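Local coordinates for sensory box/GGDEF family protein (Vibrio cholerae serotype O1, PDB 6EIB) that converts two molecules of GTP into the signalling dinucleotide c-di-GMP through its magnesium-dependent GGEEF domain, and takes part in biofilm formation, at residues C74-V77 and E81-I84; H128-I133 and Y137-Q142. All coordinates share one frame; numbering follows the deposited sequence.

Contact 1. Residues C74-V77 and E81-I84; sequences CGRV and EFII
G75 and I83 face each other as the hydrogen-bonded pair of an antiparallel ladder whose two strands run 164° apart. The bond from G75 N to I83 O measures 3.0 Å and its return, from I83 N to G75 O, 2.9 Å; both donors lie in the carbonyl planes, as expected of a regular ladder. A third backbone bond closes the turn end, V77 N to E81 O at 2.9 Å, but it is more bent, with the donor tilted 27° from the carbonyl plane. Between these rungs F82 CA adds a CA-H...O contact to G75 O at 3.2 Å.

The F82 ring collects the aromatic contacts. R76, its non-hydrogen-bonded partner, has CG anti to the backbone N (chi1 -172°) and places it over one face, toward the rim, 4.2 Å from the ring centroid in a CH-pi contact, while CB touches CE2. At the far end of the extended chain R76 NH2 is hydrogen-bonded to G79 O. C74 SG approaches the same ring obliquely, 4.0 Å from F82 CD2, and is itself tied in a disulfide to C8. Helix 50-67 packs on the sheet face that bears C74, R76, F82 and I84, F64 meeting the F82 ring edge-to-face.

I83 points to the opposite sheet face, where V77 CG1, from the turn end, meets its CG2 at 3.6 Å; W14 of helix 10-27 touches both side chains. V77 CG2 lies against E81 O and runs obliquely past the E81 side chain, whose OE2 is hydrogen-bonded to Y137 OH.

This is the beta hairpin of diguanylate cyclases whose GGEEF signature runs through the turn into the second strand: E81 and F82 are its last two residues, just after E80, the predicted proton acceptor and, by similarity, a magnesium ligand.

Contact 2. Residues H128-I133 and Y137-Q142; sequences HGDHDI and YRRSDQ. With EDO (1,2-ethanediol), chain O; SO4 (sulfate ion), chain G.
The torsions of D130 and R139 bring the two together: each has CG anti to its carbonyl carbon (chi1 -67° in D130), and R139 then bends at chi3 (-60°), presenting the end of its guanidinium to the carboxylate. The grip is bidentate and end-on, R139 NH1 to D130 OD1 at 2.9 Å and R139 NH2 to D130 OD2 at 2.7 Å. Both oxygens use their syn lone pairs, the planes are only 11° apart, and two nearly straight bonds hold the groups flat. R139 NH2 also reaches S125 O, while NE goes to S124 OG; the buried charge is met by D130, and these two further bonds should limit rotation of the group. D130 OD2 also accepts from H127 N.

This salt bridge ties the loop that follows strand 119-125 to helix 133-148 of the GGDEF domain. D132 is the helix N-cap, its OD1 accepting from A134 N, and it also forms a salt bridge with R18 of helix 10-27. I133 O receives the first-turn backbone bond from Y137 N at 3.0 Å.

A sulfate, probably from the crystallisation liquor, lies at the edge of the R138 guanidinium. Its O1 accepts from R138 NH2 at 2.8 Å and from Q142 NE2 at 3.0 Å, one helical turn on, and the ion is hydrogen-bonded to Y158 OH as well. Beside H128, 1,2-ethanediol, probably from the same liquor, makes a weak hydrogen bond from O2 to H128 O.

The centre of contact 1 is about 6 Å from that of the chain and the centre of contact 2 about 15 Å, yet contact 2 is the more completely buried. The hairpin at 74-77 and 81-84 relies on backbone pairing and on aromatic and aliphatic packing between helices 50-67 and 10-27. At 128-133 and 137-142 a single ion pair does most of the joining, beside a helix start. Helix 10-27 touches both contacts. They meet directly: E81 OE2 and Y137 OH are 2.5 Å apart, and I83 CD1 touches Y137 CD1 at 4.0 Å, so the Y137 side chain, from helix 133-148, reaches the hairpin.

Contact 1. Residues C74-V77 and E81-I84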
# COMPACT_ATOMS: atom_id res chain seq x y z
N CYS A 74 0.39 0.23 8.70
CA CYS A 74 -0.59 0.00 7.65
C CYS A 74 -1.84 0.80 7.89
O CYS A 74 -2.25 0.98 9.03
CB CYS A 74 -0.94 -1.50 7.56
SG CYS A 74 -2.40 -1.85 6.46
N GLY A 75 -2.50 1.25 6.81
CA GLY A 75 -3.77 1.92 6.98
C GLY A 75 -4.66 1.68 5.77
O GLY A 75 -4.22 1.71 4.63
N ARG A 76 -5.91 1.39 6.04
CA ARG A 76 -6.88 1.37 4.96
C ARG A 76 -7.37 2.79 4.81
O ARG A 76 -8.20 3.21 5.59
CB ARG A 76 -8.02 0.43 5.28
CG ARG A 76 -8.99 0.21 4.12
CD ARG A 76 -10.25 -0.44 4.65
NE ARG A 76 -11.20 -0.70 3.59
CZ ARG A 76 -12.43 -1.11 3.81
NH1 ARG A 76 -12.84 -1.29 5.07
NH2 ARG A 76 -13.25 -1.34 2.78
N VAL A 77 -6.91 3.51 3.79
CA VAL A 77 -7.27 4.94 3.72
C VAL A 77 -8.46 5.25 2.80
O VAL A 77 -8.93 6.40 2.71
CB VAL A 77 -6.06 5.78 3.28
CG1 VAL A 77 -4.97 5.74 4.37
CG2 VAL A 77 -5.52 5.29 1.94
N GLU A 81 -8.19 1.22 -0.91
CA GLU A 81 -6.86 1.79 -1.01
C GLU A 81 -6.16 1.65 0.33
O GLU A 81 -6.75 1.91 1.38
CB GLU A 81 -6.87 3.27 -1.44
CG GLU A 81 -5.44 3.83 -1.72
CD GLU A 81 -5.43 5.36 -1.97
OE1 GLU A 81 -6.44 5.84 -2.51
OE2 GLU A 81 -4.44 6.07 -1.57
N PHE A 82 -4.92 1.21 0.29
CA PHE A 82 -4.10 1.05 1.48
C PHE A 82 -2.86 1.86 1.35
O PHE A 82 -2.42 2.21 0.24
CB PHE A 82 -3.69 -0.42 1.71
CG PHE A 82 -4.83 -1.30 2.11
CD1 PHE A 82 -5.70 -1.84 1.15
CD2 PHE A 82 -5.04 -1.57 3.45
CE1 PHE A 82 -6.76 -2.65 1.55
CE2 PHE A 82 -6.09 -2.37 3.85
CZ PHE A 82 -6.95 -2.93 2.90
N ILE A 83 -2.28 2.14 2.50
CA ILE A 83 -0.99 2.76 2.53
C ILE A 83 -0.10 1.94 3.48
O ILE A 83 -0.57 1.51 4.54
CB ILE A 83 -1.15 4.22 2.97
CG1 ILE A 83 0.17 4.98 2.98
CG2 ILE A 83 -1.70 4.26 4.35
CD1 ILE A 83 -0.11 6.53 3.18
N ILE A 84 1.14 1.73 3.08
CA ILE A 84 2.13 1.11 3.95
C ILE A 84 3.28 2.08 4.14
O ILE A 84 3.86 2.58 3.16
CB ILE A 84 2.63 -0.21 3.38
CG1 ILE A 84 1.45 -1.14 3.15
CG2 ILE A 84 3.65 -0.89 4.34
CD1 ILE A 84 1.82 -2.34 2.32

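Contact 2. Residues H128-I133 and Y137-Q142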
# COMPACT_ATOMS: atom_id res chain seq x y z
N HIS A 128 14.17 15.64 0.69
CA HIS A 128 14.61 16.77 1.52
C HIS A 128 13.68 17.99 1.61
O HIS A 128 13.49 18.56 2.68
CB HIS A 128 16.01 17.17 1.07
CG HIS A 128 17.04 16.15 1.42
ND1 HIS A 128 17.30 15.78 2.73
CD2 HIS A 128 17.81 15.34 0.64
CE1 HIS A 128 18.22 14.82 2.74
NE2 HIS A 128 18.54 14.54 1.48
N GLY A 129 13.05 18.38 0.52
CA GLY A 129 12.18 19.55 0.58
C GLY A 129 10.83 19.32 1.24
O GLY A 129 10.03 20.25 1.34
N ASP A 130 10.54 18.08 1.66
CA ASP A 130 9.25 17.74 2.27
C ASP A 130 8.98 18.43 3.61
O ASP A 130 9.86 18.49 4.46
CB ASP A 130 9.14 16.23 2.50
CG ASP A 130 9.07 15.43 1.22
OD1 ASP A 130 8.87 16.03 0.13
OD2 ASP A 130 9.20 14.17 1.29
N HIS A 131 7.73 18.87 3.82
CA HIS A 131 7.38 19.44 5.12
C HIS A 131 6.16 18.79 5.72
O HIS A 131 5.79 19.10 6.84
CB HIS A 131 7.20 20.96 5.02
CG HIS A 131 8.39 21.64 4.43
ND1 HIS A 131 8.35 22.30 3.22
CD2 HIS A 131 9.67 21.69 4.85
CE1 HIS A 131 9.56 22.76 2.94
NE2 HIS A 131 10.38 22.40 3.92
N ASP A 132 5.53 17.89 4.98
CA ASP A 132 4.35 17.25 5.52
C ASP A 132 4.26 15.84 4.98
O ASP A 132 4.87 15.57 3.95
CB ASP A 132 3.09 18.05 5.17
CG ASP A 132 1.90 17.63 6.00
OD1 ASP A 132 1.19 16.68 5.59
OD2 ASP A 132 1.68 18.22 7.08
N ILE A 133 3.56 14.94 5.67
CA ILE A 133 3.39 13.59 5.10
C ILE A 133 2.64 13.74 3.77
O ILE A 133 2.79 12.90 2.89
CB ILE A 133 2.63 12.64 6.04
CG1 ILE A 133 1.30 13.26 6.46
CG2 ILE A 133 3.52 12.28 7.31
CD1 ILE A 133 0.36 12.27 7.10
N TYR A 137 2.75 11.34 0.35
CA TYR A 137 1.53 10.70 -0.15
C TYR A 137 1.20 11.16 -1.57
O TYR A 137 0.77 10.36 -2.42
CB TYR A 137 0.32 11.02 0.77
CG TYR A 137 -0.95 10.42 0.18
CD1 TYR A 137 -1.19 9.05 0.26
CD2 TYR A 137 -1.84 11.19 -0.57
CE1 TYR A 137 -2.32 8.46 -0.32
CE2 TYR A 137 -2.98 10.60 -1.17
CZ TYR A 137 -3.21 9.23 -1.03
OH TYR A 137 -4.32 8.59 -1.61
N ARG A 138 1.38 12.45 -1.84
CA ARG A 138 1.14 12.99 -3.18
C ARG A 138 1.96 12.24 -4.23
O ARG A 138 1.47 11.93 -5.34
CB ARG A 138 1.47 14.49 -3.22
CG ARG A 138 1.48 15.04 -4.58
CD ARG A 138 1.87 16.48 -4.58
NE ARG A 138 1.85 16.97 -5.94
CZ ARG A 138 2.91 16.92 -6.74
NH1 ARG A 138 4.06 16.42 -6.27
NH2 ARG A 138 2.82 17.38 -7.98
N ARG A 139 3.21 11.91 -3.89
CA ARG A 139 4.08 11.22 -4.85
C ARG A 139 3.72 9.73 -4.97
O ARG A 139 3.71 9.19 -6.07
CB ARG A 139 5.56 11.39 -4.46
CG ARG A 139 6.10 12.82 -4.66
CD ARG A 139 7.58 12.85 -4.47
NE ARG A 139 7.92 12.41 -3.12
CZ ARG A 139 8.20 13.25 -2.11
NH1 ARG A 139 8.21 14.56 -2.33
NH2 ARG A 139 8.50 12.77 -0.91
N SER A 140 3.42 9.06 -3.86
CA SER A 140 3.05 7.64 -3.99
C SER A 140 1.69 7.54 -4.66
O SER A 140 1.46 6.63 -5.44
CB SER A 140 3.07 6.89 -2.66
OG SER A 140 2.11 7.34 -1.72
N ASP A 141 0.79 8.47 -4.36
CA ASP A 141 -0.53 8.46 -4.97
C ASP A 141 -0.39 8.68 -6.47
O ASP A 141 -1.09 8.03 -7.28
CB ASP A 141 -1.44 9.53 -4.31
CG ASP A 141 -2.92 9.42 -4.73
OD1 ASP A 141 -3.40 8.30 -4.99
OD2 ASP A 141 -3.60 10.48 -4.82
N GLN A 142 0.50 9.58 -6.88
CA GLN A 142 0.66 9.86 -8.32
C GLN A 142 1.29 8.69 -9.08
O GLN A 142 0.91 8.38 -10.21
CB GLN A 142 1.53 11.11 -8.54
CG GLN A 142 1.48 11.60 -9.96
CD GLN A 142 2.53 12.64 -10.27
OE1 GLN A 142 3.54 12.35 -10.91
NE2 GLN A 142 2.31 13.87 -9.80
C1 EDO O . 17.46 18.64 4.13
O1 EDO O . 18.14 18.94 2.90
C2 EDO O . 16.03 19.16 4.04
O2 EDO O . 15.18 18.47 4.94
S SO4 G . 5.13 17.00 -10.29
O1 SO4 G . 4.53 15.86 -9.62
O2 SO4 G . 5.67 16.56 -11.57
O3 SO4 G . 4.11 18.01 -10.55
O4 SO4 G . 6.19 17.54 -9.45